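Local coordinates for kelch domain-containing protein (Colletotrichum graminicola M1.001, PDB 5C86), which is a fungal alcohol oxidase of the galactose oxidase and glyoxal oxidase family, probably oxidising alcohols at a copper site that is empty in this apo form, at residues 91-96 and 111-116. Residues are numbered along the deposited sequence; the frame is centred on the assembly and turned at random.
Sequences SAAKTS and LSNMQI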
loop_
_atom_site.group_PDB
_atom_site.type_symbol
_atom_site.label_atom_id
_atom_site.label_comp_id
_atom_site.label_asym_id
_atom_site.label_seq_id
_atom_site.Cartn_x
_atom_site.Cartn_y
_atom_site.Cartn_z
ATOM N N SER A 91 8.662 19.040 -2.832
ATOM C CA SER A 91 10.114 19.189 -2.947
ATOM C C SER A 91 10.647 18.122 -3.891
ATOM O O SER A 91 11.080 17.007 -3.511
ATOM C CB SER A 91 10.843 19.249 -1.583
ATOM O OG SER A 91 10.193 20.048 -0.629
ATOM N N ALA A 92 10.607 18.408 -5.172
ATOM C CA ALA A 92 10.645 17.408 -6.173
ATOM C C ALA A 92 11.899 16.563 -6.346
ATOM O O ALA A 92 11.869 15.470 -6.880
ATOM C CB ALA A 92 10.207 18.017 -7.516
ATOM N N ALA A 93 13.038 17.095 -5.890
ATOM C CA ALA A 93 14.267 16.350 -6.088
ATOM C C ALA A 93 14.610 15.511 -4.807
ATOM O O ALA A 93 15.515 14.683 -4.904
ATOM C CB ALA A 93 15.450 17.337 -6.354
ATOM N N LYS A 94 13.947 15.774 -3.674
ATOM C CA LYS A 94 14.410 15.332 -2.323
ATOM C C LYS A 94 14.063 13.868 -2.016
ATOM O O LYS A 94 13.061 13.301 -2.502
ATOM C CB LYS A 94 13.912 16.231 -1.227
ATOM C CG LYS A 94 14.479 17.670 -1.490
ATOM C CD LYS A 94 14.580 18.510 -0.298
ATOM C CE LYS A 94 15.636 19.602 -0.537
ATOM N NZ LYS A 94 15.435 20.577 0.524
ATOM N N THR A 95 14.944 13.239 -1.290
ATOM C CA THR A 95 14.702 11.885 -0.667
ATOM C C THR A 95 14.841 12.084 0.845
ATOM O O THR A 95 15.855 12.653 1.315
ATOM C CB THR A 95 15.678 10.858 -1.165
ATOM O OG1 THR A 95 15.628 10.733 -2.581
ATOM C CG2 THR A 95 15.294 9.475 -0.638
ATOM N N SER A 96 13.837 11.744 1.626
ATOM C CA SER A 96 13.886 11.736 3.034
ATOM C C SER A 96 13.628 10.351 3.648
ATOM O O SER A 96 12.955 9.533 2.994
ATOM C CB SER A 96 12.909 12.606 3.598
ATOM O OG SER A 96 13.039 13.974 3.161
ATOM N N LEU A 111 18.356 11.868 2.499
ATOM C CA LEU A 111 19.123 11.005 1.675
ATOM C C LEU A 111 19.500 11.711 0.412
ATOM O O LEU A 111 19.135 12.867 0.246
ATOM C CB LEU A 111 18.381 9.666 1.434
ATOM C CG LEU A 111 18.088 8.791 2.679
ATOM C CD1 LEU A 111 17.337 7.515 2.278
ATOM C CD2 LEU A 111 19.357 8.361 3.372
ATOM N N SER A 112 20.190 11.019 -0.490
ATOM C CA SER A 112 20.658 11.611 -1.741
ATOM C C SER A 112 19.457 12.073 -2.550
ATOM O O SER A 112 18.456 11.334 -2.639
ATOM C CB SER A 112 21.468 10.601 -2.487
ATOM O OG SER A 112 21.949 11.041 -3.774
ATOM N N ASN A 113 19.560 13.240 -3.223
ATOM C CA ASN A 113 18.556 13.639 -4.177
ATOM C C ASN A 113 18.448 12.627 -5.299
ATOM O O ASN A 113 19.359 12.036 -5.764
ATOM C CB ASN A 113 19.004 14.995 -4.834
ATOM C CG ASN A 113 18.892 16.149 -3.959
ATOM O OD1 ASN A 113 18.349 16.196 -2.887
ATOM N ND2 ASN A 113 19.463 17.241 -4.486
ATOM N N MET A 114 17.229 12.450 -5.835
ATOM C CA MET A 114 17.025 11.696 -7.068
ATOM C C MET A 114 17.738 12.308 -8.285
ATOM O O MET A 114 18.020 13.530 -8.238
ATOM C CB MET A 114 15.515 11.552 -7.372
ATOM C CG MET A 114 14.764 10.586 -6.437
ATOM S SD MET A 114 12.992 10.573 -6.820
ATOM C CE MET A 114 12.408 12.157 -6.359
ATOM N N GLN A 115 18.041 11.457 -9.239
ATOM C CA GLN A 115 18.604 11.886 -10.550
ATOM C C GLN A 115 17.620 12.718 -11.339
ATOM O O GLN A 115 18.052 13.606 -12.086
ATOM C CB GLN A 115 19.069 10.739 -11.378
ATOM C CG GLN A 115 20.244 10.027 -10.704
ATOM C CD GLN A 115 21.499 10.901 -10.774
ATOM O OE1 GLN A 115 21.998 11.377 -9.760
ATOM N NE2 GLN A 115 21.914 11.191 -12.001
ATOM N N ILE A 116 16.317 12.395 -11.243
ATOM C CA ILE A 116 15.269 13.120 -11.977
ATOM C C ILE A 116 14.228 13.525 -10.979
ATOM O O ILE A 116 13.630 12.599 -10.315
ATOM C CB ILE A 116 14.645 12.261 -13.064
ATOM C CG1 ILE A 116 15.728 11.683 -13.977
ATOM C CG2 ILE A 116 13.563 13.015 -13.833
ATOM C CD1 ILE A 116 15.401 10.517 -14.875
HETATM O O HOH W 1 17.355 14.732 -0.717
#
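CG2 of T95 lies against CB of L111, while the hydroxyl of T95 reaches to the backbone of S112, a compact example of how a threonine on an inner strand, here 95-98, can bind the start of the loop that follows the outermost strand, 109-111. The two branches of T95 divide the work. Its chi1 of -58° sets CG2 anti to the backbone N, 3.7 Å from CB of L111 and slightly further from CD1; OG1 is thereby left beside the backbone N and donates to O of S112 at 2.9 Å, tilted 18° from the carbonyl plane. The backbone flanks this pair with two bonds. N of L111 donates to O of T95 at 2.9 Å, and N of M114 donates to O of A93 at 3.0 Å. Between them a water accepts the N-H of T95 and lies 2.8 Å from both O of L111 and OD1 of N113, linking the three. M114 crosses T95 at about a right angle, CG 4.0 Å from OG1; the bend at chi3 (-68°) brings CE to 3.4 Å from O of A92. W156 of strand 155-158 packs on M114, and T87 of strand 84-87 touches both M114 and T95. The contact thus joins the type I turn 91-94 and the strand it leads into to the loop after strand 109-111, securing within one blade the connection that crosses to strand 122-125 of the next, as in Kelch beta-propellers.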